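Local coordinates for protein putative modulator of DNA gyrase (Bacteroides thetaiotaomicron, PDB 1VPB) that is of unproven function but probably acts as a metallopeptidase, at residues Ala113-Tyr119 / Tyr308-Ile314; Ile314-Arg319 / Pro344-Gly348; Ile365-Gly371 / Leu397-Leu403. One frame throughout, in Å; residues are numbered along the deposited sequence.

Contact 1 of 3, residues Ala113-Tyr119 / Tyr308-Ile314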
loop_
_atom_site.group_PDB
_atom_site.type_symbol
_atom_site.label_atom_id
_atom_site.label_comp_id
_atom_site.label_asym_id
_atom_site.label_seq_id
_atom_site.Cartn_x
_atom_site.Cartn_y
_atom_site.Cartn_z
ATOM N N ALA A 113 -17.254 -18.488 17.545
ATOM C CA ALA A 113 -17.405 -18.061 18.947
ATOM C C ALA A 113 -18.632 -18.719 19.594
ATOM O O ALA A 113 -19.587 -19.093 18.927
ATOM C CB ALA A 113 -17.568 -16.541 18.991
ATOM N N ASP A 114 -18.618 -18.801 20.924
ATOM C CA ASP A 114 -19.758 -19.213 21.707
ATOM C C ASP A 114 -20.844 -18.144 21.467
ATOM O O ASP A 114 -20.564 -16.950 21.715
ATOM C CB ASP A 114 -19.351 -19.178 23.160
ATOM C CG ASP A 114 -20.476 -19.465 24.145
ATOM O OD1 ASP A 114 -21.692 -19.397 23.891
ATOM O OD2 ASP A 114 -20.147 -19.809 25.296
ATOM N N PRO A 115 -22.016 -18.507 21.006
ATOM C CA PRO A 115 -23.024 -17.488 20.655
ATOM C C PRO A 115 -23.596 -16.710 21.824
ATOM O O PRO A 115 -24.166 -15.640 21.577
ATOM C CB PRO A 115 -24.088 -18.285 19.905
ATOM C CG PRO A 115 -23.917 -19.606 20.451
ATOM C CD PRO A 115 -22.536 -19.845 20.752
ATOM N N SER A 116 -23.296 -17.154 23.031
ATOM C CA SER A 116 -23.699 -16.414 24.252
ATOM C C SER A 116 -22.915 -15.077 24.318
ATOM O O SER A 116 -23.384 -14.099 24.949
ATOM C CB SER A 116 -23.464 -17.255 25.481
ATOM O OG SER A 116 -22.123 -17.325 25.791
ATOM N N ARG A 117 -21.765 -15.020 23.611
ATOM C CA ARG A 117 -20.949 -13.809 23.530
ATOM C C ARG A 117 -21.342 -12.793 22.476
ATOM O O ARG A 117 -20.771 -11.711 22.443
ATOM C CB ARG A 117 -19.488 -14.190 23.260
ATOM C CG ARG A 117 -18.898 -15.096 24.272
ATOM C CD ARG A 117 -17.487 -15.524 23.911
ATOM N NE ARG A 117 -16.617 -14.370 23.900
ATOM C CZ ARG A 117 -15.659 -14.128 22.964
ATOM N NH1 ARG A 117 -15.328 -15.003 21.993
ATOM N NH2 ARG A 117 -14.982 -13.033 23.080
ATOM N N TYR A 118 -22.259 -13.126 21.564
ATOM C CA TYR A 118 -22.613 -12.235 20.512
ATOM C C TYR A 118 -23.407 -11.011 20.972
ATOM O O TYR A 118 -24.126 -11.095 21.972
ATOM C CB TYR A 118 -23.479 -12.967 19.521
ATOM C CG TYR A 118 -22.776 -14.040 18.690
ATOM C CD1 TYR A 118 -21.445 -13.902 18.333
ATOM C CD2 TYR A 118 -23.480 -15.163 18.243
ATOM C CE1 TYR A 118 -20.831 -14.865 17.504
ATOM C CE2 TYR A 118 -22.888 -16.078 17.396
ATOM C CZ TYR A 118 -21.587 -15.927 17.034
ATOM O OH TYR A 118 -20.898 -16.880 16.195
ATOM N N TYR A 119 -23.256 -9.930 20.247
ATOM C CA TYR A 119 -24.189 -8.804 20.396
ATOM C C TYR A 119 -25.611 -9.290 20.177
ATOM O O TYR A 119 -25.976 -9.864 19.167
ATOM C CB TYR A 119 -23.839 -7.680 19.483
ATOM C CG TYR A 119 -24.798 -6.502 19.559
ATOM C CD1 TYR A 119 -24.975 -5.824 20.752
ATOM C CD2 TYR A 119 -25.427 -6.025 18.445
ATOM C CE1 TYR A 119 -25.828 -4.727 20.780
ATOM C CE2 TYR A 119 -26.261 -4.925 18.494
ATOM C CZ TYR A 119 -26.438 -4.302 19.708
ATOM O OH TYR A 119 -27.311 -3.216 19.801
ATOM N N TYR A 308 -21.014 -1.970 18.168
ATOM C CA TYR A 308 -21.535 -2.921 19.143
ATOM C C TYR A 308 -21.000 -4.361 19.027
ATOM O O TYR A 308 -21.215 -5.152 19.904
ATOM C CB TYR A 308 -23.057 -2.953 19.067
ATOM C CG TYR A 308 -23.707 -1.713 19.698
ATOM C CD1 TYR A 308 -23.288 -1.278 20.935
ATOM C CD2 TYR A 308 -24.685 -0.983 19.016
ATOM C CE1 TYR A 308 -23.868 -0.150 21.515
ATOM C CE2 TYR A 308 -25.283 0.166 19.599
ATOM C CZ TYR A 308 -24.852 0.554 20.871
ATOM O OH TYR A 308 -25.418 1.691 21.475
ATOM N N PHE A 309 -20.315 -4.643 17.924
ATOM C CA PHE A 309 -19.720 -5.969 17.755
ATOM C C PHE A 309 -18.494 -5.878 16.860
ATOM O O PHE A 309 -18.383 -4.972 16.046
ATOM C CB PHE A 309 -20.731 -6.988 17.197
ATOM C CG PHE A 309 -21.499 -6.514 16.024
ATOM C CD1 PHE A 309 -22.721 -5.826 16.189
ATOM C CD2 PHE A 309 -21.057 -6.785 14.736
ATOM C CE1 PHE A 309 -23.435 -5.417 15.115
ATOM C CE2 PHE A 309 -21.799 -6.376 13.653
ATOM C CZ PHE A 309 -22.976 -5.645 13.867
ATOM N N ASP A 310 -17.608 -6.864 16.991
ATOM C CA ASP A 310 -16.498 -6.960 16.056
ATOM C C ASP A 310 -16.853 -7.849 14.895
ATOM O O ASP A 310 -18.006 -8.303 14.744
ATOM C CB ASP A 310 -15.230 -7.398 16.769
ATOM C CG ASP A 310 -15.208 -8.873 17.173
ATOM O OD1 ASP A 310 -16.186 -9.657 16.930
ATOM O OD2 ASP A 310 -14.155 -9.321 17.719
ATOM N N ASN A 311 -15.860 -8.146 14.041
ATOM C CA ASN A 311 -16.202 -8.988 12.873
ATOM C C ASN A 311 -16.531 -10.466 13.111
ATOM O O ASN A 311 -16.971 -11.166 12.174
ATOM C CB ASN A 311 -15.072 -8.794 11.836
ATOM C CG ASN A 311 -15.049 -7.376 11.249
ATOM O OD1 ASN A 311 -15.910 -6.511 11.566
ATOM N ND2 ASN A 311 -14.072 -7.127 10.346
ATOM N N GLU A 312 -16.348 -10.967 14.329
ATOM C CA GLU A 312 -16.693 -12.280 14.737
ATOM C C GLU A 312 -18.082 -12.280 15.434
ATOM O O GLU A 312 -18.430 -13.299 16.012
ATOM C CB GLU A 312 -15.712 -12.833 15.818
ATOM C CG GLU A 312 -14.261 -12.978 15.532
ATOM C CD GLU A 312 -13.702 -14.087 16.407
ATOM O OE1 GLU A 312 -13.389 -13.893 17.605
ATOM O OE2 GLU A 312 -13.645 -15.184 15.891
ATOM N N GLY A 313 -18.752 -11.121 15.470
ATOM C CA GLY A 313 -20.053 -10.954 16.142
ATOM C C GLY A 313 -20.009 -10.722 17.660
ATOM O O GLY A 313 -21.080 -10.589 18.283
ATOM N N ILE A 314 -18.826 -10.691 18.235
ATOM C CA ILE A 314 -18.638 -10.646 19.667
ATOM C C ILE A 314 -19.135 -9.276 20.117
ATOM O O ILE A 314 -18.742 -8.284 19.548
ATOM C CB ILE A 314 -17.192 -10.834 20.088
ATOM C CG1 ILE A 314 -16.659 -12.210 19.643
ATOM C CG2 ILE A 314 -17.039 -10.737 21.582
ATOM C CD1 ILE A 314 -17.565 -13.263 19.891
HETATM O O HOH W 1 -18.233 -16.392 15.559
#
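Tyr119 and Tyr308 meet with CB of Tyr308 over the centre of the Tyr119 ring, 3.6 Å from its centroid and almost on the ring normal, a CH-pi contact. The two phenol rings run nearly parallel, at 13°, but are displaced, with little overlap of the rings. Phe309 extends this aromatic cluster: its CD1 approaches Tyr119 CD2 obliquely at 3.5 Å, again with planes that are close to parallel but displaced. What sends the Tyr119 ring across to 308-314 is its first torsion, with CG opposite the backbone N (chi1 178°). Its hydroxyl is engaged by Lys123 N, and that of Tyr308 by Pro124 O. Between the aromatic end and the rest, Tyr119 N donates to Gly313 O at 3.0 Å, and a single beta bridge pairs Tyr118 with Ile314. Gly313 closes a type I turn that begins at Asp310, whose OD1 forms an Asx turn by accepting from Glu312 N and also takes Ile314 N from the opposite face of the carboxylate. This turn belongs to the C-terminal metallopeptidase region of the family, and the contact docks on it the loop that follows helix 87-101. The Tyr118 ring presents its CE1 edge to Glu312 O at 3.2 Å. A water lying in the plane of that ring donates to both Tyr118 OH and Glu312 O while accepting from Ala113 N; Asn179 is a further partner of the hydroxyl. On Ile314, CD1 is pressed tightly against Ala113 CB at 3.4 Å and also sits against one face of the Arg117 guanidinium, off-centre. The bend at chi3 (64°) of Arg117 folds that flat group over the isoleucine, where NH2 comes within 3.4 Å of Ile314 CG2.

Contact 2 of 3, residues Ile314-Arg319 / Pro344-Gly348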
loop_
_atom_site.group_PDB
_atom_site.type_symbol
_atom_site.label_atom_id
_atom_site.label_comp_id
_atom_site.label_asym_id
_atom_site.label_seq_id
_atom_site.Cartn_x
_atom_site.Cartn_y
_atom_site.Cartn_z
ATOM N N ILE A 314 -18.826 -10.691 18.235
ATOM C CA ILE A 314 -18.638 -10.646 19.667
ATOM C C ILE A 314 -19.135 -9.276 20.117
ATOM O O ILE A 314 -18.742 -8.284 19.548
ATOM C CB ILE A 314 -17.192 -10.834 20.088
ATOM C CG1 ILE A 314 -16.659 -12.210 19.643
ATOM C CG2 ILE A 314 -17.039 -10.737 21.582
ATOM C CD1 ILE A 314 -17.565 -13.263 19.891
ATOM N N ALA A 315 -19.932 -9.242 21.160
ATOM C CA ALA A 315 -20.382 -7.955 21.716
ATOM C C ALA A 315 -19.179 -7.163 22.281
ATOM O O ALA A 315 -18.411 -7.674 23.133
ATOM C CB ALA A 315 -21.378 -8.210 22.822
ATOM N N THR A 316 -19.016 -5.924 21.854
ATOM C CA THR A 316 -18.045 -5.011 22.463
ATOM C C THR A 316 -18.480 -4.631 23.867
ATOM O O THR A 316 -19.667 -4.615 24.168
ATOM C CB THR A 316 -17.845 -3.774 21.619
ATOM O OG1 THR A 316 -19.122 -3.189 21.330
ATOM C CG2 THR A 316 -17.231 -4.157 20.206
ATOM N N GLU A 317 -17.520 -4.304 24.696
ATOM C CA GLU A 317 -17.747 -3.902 26.072
ATOM C C GLU A 317 -16.731 -2.820 26.360
ATOM O O GLU A 317 -15.585 -2.860 25.904
ATOM C CB GLU A 317 -17.395 -5.063 27.027
ATOM C CG GLU A 317 -18.224 -6.295 26.820
ATOM C CD GLU A 317 -17.789 -7.404 27.774
ATOM O OE1 GLU A 317 -17.194 -7.135 28.845
ATOM O OE2 GLU A 317 -18.000 -8.551 27.418
ATOM N N ARG A 318 -17.122 -1.883 27.231
ATOM C CA ARG A 318 -16.130 -1.022 27.866
ATOM C C ARG A 318 -15.116 -1.806 28.629
ATOM O O ARG A 318 -15.478 -2.727 29.371
ATOM C CB ARG A 318 -16.832 -0.061 28.822
ATOM C CG ARG A 318 -17.683 0.932 28.145
ATOM C CD ARG A 318 -18.125 2.179 29.054
ATOM N NE ARG A 318 -17.023 2.532 29.958
ATOM C CZ ARG A 318 -16.606 3.735 30.292
ATOM N NH1 ARG A 318 -17.180 4.839 29.812
ATOM N NH2 ARG A 318 -15.559 3.835 31.105
ATOM N N ARG A 319 -13.833 -1.471 28.464
ATOM C CA ARG A 319 -12.775 -2.120 29.213
ATOM C C ARG A 319 -11.705 -1.114 29.638
ATOM O O ARG A 319 -11.377 -0.186 28.916
ATOM C CB ARG A 319 -12.047 -3.163 28.358
ATOM C CG ARG A 319 -12.794 -4.497 28.225
ATOM C CD ARG A 319 -11.985 -5.601 27.562
ATOM N NE ARG A 319 -12.715 -6.859 27.531
ATOM C CZ ARG A 319 -13.611 -7.207 26.603
ATOM N NH1 ARG A 319 -13.902 -6.395 25.599
ATOM N NH2 ARG A 319 -14.218 -8.377 26.688
ATOM N N PRO A 344 -11.117 -15.557 25.522
ATOM C CA PRO A 344 -11.152 -14.509 24.529
ATOM C C PRO A 344 -11.761 -13.254 25.147
ATOM O O PRO A 344 -12.550 -13.340 26.097
ATOM C CB PRO A 344 -12.100 -15.070 23.440
ATOM C CG PRO A 344 -12.964 -16.039 24.171
ATOM C CD PRO A 344 -12.184 -16.551 25.317
ATOM N N THR A 345 -11.434 -12.108 24.562
ATOM C CA THR A 345 -11.984 -10.815 24.943
ATOM C C THR A 345 -12.740 -10.132 23.816
ATOM O O THR A 345 -13.977 -10.219 23.720
ATOM C CB THR A 345 -10.866 -9.908 25.603
ATOM O OG1 THR A 345 -9.729 -9.722 24.711
ATOM C CG2 THR A 345 -10.324 -10.547 26.807
ATOM N N ILE A 346 -12.005 -9.481 22.931
ATOM C CA ILE A 346 -12.519 -8.919 21.726
ATOM C C ILE A 346 -11.303 -8.841 20.806
ATOM O O ILE A 346 -10.187 -8.729 21.284
ATOM C CB ILE A 346 -13.173 -7.517 21.974
ATOM C CG1 ILE A 346 -14.001 -7.025 20.750
ATOM C CG2 ILE A 346 -12.148 -6.498 22.370
ATOM C CD1 ILE A 346 -15.328 -7.646 20.627
ATOM N N SER A 347 -11.539 -8.845 19.514
ATOM C CA SER A 347 -10.439 -8.914 18.523
ATOM C C SER A 347 -9.574 -7.668 18.472
ATOM O O SER A 347 -8.390 -7.691 18.090
ATOM C CB SER A 347 -11.008 -9.213 17.157
ATOM O OG SER A 347 -11.830 -8.168 16.738
ATOM N N GLY A 348 -10.129 -6.537 18.883
ATOM C CA GLY A 348 -9.345 -5.292 18.905
ATOM C C GLY A 348 -10.133 -4.166 19.573
ATOM O O GLY A 348 -11.358 -4.292 19.814
HETATM O O HOH W 2 -15.945 -8.079 24.325
#
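Extended from CG to NE (chi2 -171°, chi3 177°), the Arg319 side chain carries its guanidinium across to Thr345 and Ile346, while Ile346, with CG1 opposite its own backbone N (chi1 -168°), directs that branch to 314-319, where CD1 at its end meets Ile314. The guanidinium lies with one face over Thr345 CB, which is 3.8 Å from Arg319 NH2 and off the centre of the group. Farther along, Arg319 NH1 rests on Ile346 CG2 at 3.7 Å. Glu317 OE1 stands over the rim of the opposite face; the carboxylate makes a long ion pair with Arg319 in which OE2 stands well out of the guanidinium plane, so the attraction is one of charge and no N-H is aimed at the oxygen. A water lies at the guanidinium edge, in its plane, and accepts from Arg319 NH1 at 2.9 Å. The water can donate to Ala315 O (2.8 Å) and Thr345 O (3.0 Å), though other acceptors nearby compete for its protons. Both segments are irregular loops of the C-terminal metallopeptidase region: 314-319 runs into strand 319-323, and the other loop leads from helix 334-340 toward strand 352-354. A leucine in place of Arg319 has no guanidinium, and the water would probably be held less firmly and Thr345 CB lose the flat group packed over it. Apolar contacts lie beside this polar cluster. Ile346 CD1 packs 3.7 Å from Ile314 CG2, the two side chains passing in opposite directions, and also touches Ile314 O and, at 4.0 Å, Thr316 CG2. The hydroxyls of both threonines turn to other parts of the chain, Thr316 OG1 to Arg307 O and His299 NE2, Thr345 OG1 to Tyr330 O and Ile332 N.

Contact 3 of 3, residues Ile365-Gly371 / Leu397-Leu403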
loop_
_atom_site.group_PDB
_atom_site.type_symbol
_atom_site.label_atom_id
_atom_site.label_comp_id
_atom_site.label_asym_id
_atom_site.label_seq_id
_atom_site.Cartn_x
_atom_site.Cartn_y
_atom_site.Cartn_z
ATOM N N ILE A 365 3.576 23.098 27.736
ATOM C CA ILE A 365 4.873 23.608 27.301
ATOM C C ILE A 365 5.384 24.644 28.303
ATOM O O ILE A 365 6.551 24.656 28.692
ATOM C CB ILE A 365 4.749 24.226 25.910
ATOM C CG1 ILE A 365 4.544 23.134 24.855
ATOM C CG2 ILE A 365 5.968 25.059 25.540
ATOM C CD1 ILE A 365 4.090 23.696 23.571
ATOM N N ALA A 366 4.469 25.498 28.729
ATOM C CA ALA A 366 4.806 26.597 29.639
ATOM C C ALA A 366 5.441 26.095 30.941
ATOM O O ALA A 366 6.197 26.830 31.602
ATOM C CB ALA A 366 3.572 27.402 29.933
ATOM N N GLY A 367 5.149 24.849 31.313
ATOM C CA GLY A 367 5.686 24.262 32.548
ATOM C C GLY A 367 6.995 23.502 32.427
ATOM O O GLY A 367 7.483 22.951 33.417
ATOM N N VAL A 368 7.589 23.479 31.232
ATOM C CA VAL A 368 8.795 22.674 30.991
ATOM C C VAL A 368 10.053 23.532 30.922
ATOM O O VAL A 368 10.145 24.461 30.131
ATOM C CB VAL A 368 8.652 21.849 29.702
ATOM C CG1 VAL A 368 9.951 21.129 29.383
ATOM C CG2 VAL A 368 7.485 20.858 29.846
ATOM N N GLU A 369 11.036 23.191 31.745
ATOM C CA GLU A 369 12.280 23.972 31.848
ATOM C C GLU A 369 13.267 23.598 30.738
ATOM O O GLU A 369 13.901 24.466 30.171
ATOM C CB GLU A 369 12.922 23.750 33.225
ATOM C CG GLU A 369 14.102 24.658 33.567
ATOM C CD GLU A 369 14.734 24.277 34.901
ATOM O OE1 GLU A 369 14.365 23.220 35.469
ATOM O OE2 GLU A 369 15.608 25.028 35.383
ATOM N N LYS A 370 13.418 22.308 30.446
ATOM C CA LYS A 370 14.305 21.888 29.363
ATOM C C LYS A 370 13.715 20.705 28.661
ATOM O O LYS A 370 13.655 19.601 29.213
ATOM C CB LYS A 370 15.684 21.519 29.884
ATOM C CG LYS A 370 16.663 20.993 28.831
ATOM C CD LYS A 370 18.070 20.777 29.437
ATOM C CE LYS A 370 18.965 19.985 28.489
ATOM N NZ LYS A 370 20.309 19.726 29.069
ATOM N N GLY A 371 13.233 20.927 27.446
ATOM C CA GLY A 371 12.536 19.872 26.771
ATOM C C GLY A 371 12.600 20.040 25.285
ATOM O O GLY A 371 13.232 20.969 24.780
ATOM N N LEU A 397 12.887 23.034 20.451
ATOM C CA LEU A 397 13.467 23.077 21.777
ATOM C C LEU A 397 12.531 23.889 22.683
ATOM O O LEU A 397 11.902 24.860 22.232
ATOM C CB LEU A 397 14.858 23.698 21.690
ATOM C CG LEU A 397 15.791 23.699 22.881
ATOM C CD1 LEU A 397 15.984 22.270 23.395
ATOM C CD2 LEU A 397 17.132 24.346 22.488
ATOM N N ILE A 398 12.444 23.480 23.953
ATOM C CA ILE A 398 11.671 24.189 24.989
ATOM C C ILE A 398 12.660 24.613 26.041
ATOM O O ILE A 398 13.346 23.763 26.585
ATOM C CB ILE A 398 10.601 23.293 25.685
ATOM C CG1 ILE A 398 9.662 22.591 24.691
ATOM C CG2 ILE A 398 9.767 24.134 26.627
ATOM C CD1 ILE A 398 8.777 21.524 25.330
ATOM N N GLU A 399 12.731 25.913 26.302
ATOM C CA GLU A 399 13.655 26.469 27.279
ATOM C C GLU A 399 12.852 27.419 28.158
ATOM O O GLU A 399 12.279 28.394 27.669
ATOM C CB GLU A 399 14.799 27.218 26.592
ATOM C CG GLU A 399 15.555 26.443 25.521
ATOM C CD GLU A 399 16.730 27.226 24.954
ATOM O OE1 GLU A 399 17.802 27.267 25.603
ATOM O OE2 GLU A 399 16.595 27.794 23.860
ATOM N N ASN A 400 12.792 27.099 29.447
ATOM C CA ASN A 400 12.065 27.890 30.420
ATOM C C ASN A 400 10.647 28.178 29.950
ATOM O O ASN A 400 10.190 29.319 29.992
ATOM C CB ASN A 400 12.851 29.179 30.722
ATOM C CG ASN A 400 14.211 28.877 31.306
ATOM O OD1 ASN A 400 14.321 28.065 32.229
ATOM N ND2 ASN A 400 15.256 29.492 30.752
ATOM N N GLY A 401 9.976 27.130 29.471
ATOM C CA GLY A 401 8.569 27.206 29.142
ATOM C C GLY A 401 8.243 27.835 27.809
ATOM O O GLY A 401 7.077 28.061 27.517
ATOM N N LYS A 402 9.262 28.124 26.996
ATOM C CA LYS A 402 9.074 28.802 25.710
ATOM C C LYS A 402 9.716 27.963 24.624
ATOM O O LYS A 402 10.776 27.381 24.836
ATOM C CB LYS A 402 9.746 30.188 25.714
ATOM C CG LYS A 402 9.184 31.199 26.723
ATOM N N LEU A 403 9.070 27.919 23.460
ATOM C CA LEU A 403 9.610 27.259 22.295
ATOM C C LEU A 403 10.703 28.123 21.728
ATOM O O LEU A 403 10.504 29.337 21.524
ATOM C CB LEU A 403 8.524 27.041 21.237
ATOM C CG LEU A 403 7.286 26.211 21.601
ATOM C CD1 LEU A 403 6.488 25.913 20.388
ATOM C CD2 LEU A 403 7.712 24.935 22.269
#
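Gly371 and Ile398 form a hydrogen-bonded antiparallel pair at the start of strand 370-378, which runs beside strand 388-399 in the mixed sheet of the C-terminal region; 388-399 then turns back through a type I' hairpin, Glu399 to Lys402, into strand 402-413. Each residue gives the other one N-H and one carbonyl: Gly371 N donates to Ile398 O at 3.0 Å, and Ile398 N returns a bond of 2.8 Å to Gly371 O, meeting it from above the carbonyl plane. Next along, Lys370 and Glu399 make a non-hydrogen-bonded pair; Lys370 instead pairs its backbone with Thr248 of strand 245-251. Two amides of the hairpin tip donate to carbonyls of 365-371. Asn400 N reaches Glu369 O at 2.9 Å in a nearly straight bond (168°), whereas the one from Gly401 N to Val368 O, 2.8 Å long, is bent to 130° at the hydrogen. Ile365 O accepts Val368 N within its own segment and receives a CA-H...O contact from Gly401 CA at 3.3 Å. The carbonyl of Ala366 lies so near Gly401 that a side chain there would clash with it, and Gly401 also has a positive phi, as its place in the turn requires. Glu399 OE2 is satisfied by Thr404 OG1, on the returning strand. Ile398 and Val368 both pack on Val250 of strand 245-251, and Ile365 crosses Leu403 at about a right angle, its CG2 lying 3.7 Å from Leu403 CD2.

In the fold
Contacts 1 and 2 form one continuous region, their centres 8 Å apart and Ile314 common to both. Beyond that shared residue they are joined by polar links: Asp310 OD2 probably bonds to Ser347 OG at 2.8 Å, and Arg117 O to Ala315 N at 2.9 Å, while Arg117 NH1 packs on Pro344. The chain from 308 to 319 is thus contacted by both 113-119 and 344-348, which also touch each other through Arg117. Contact 3 is remote, its centre 48 Å from that of contact 1, across the centre of the chain, and 41 Å from that of contact 2. All four segments of contacts 2 and 3 nonetheless belong to the C-terminal metallopeptidase region.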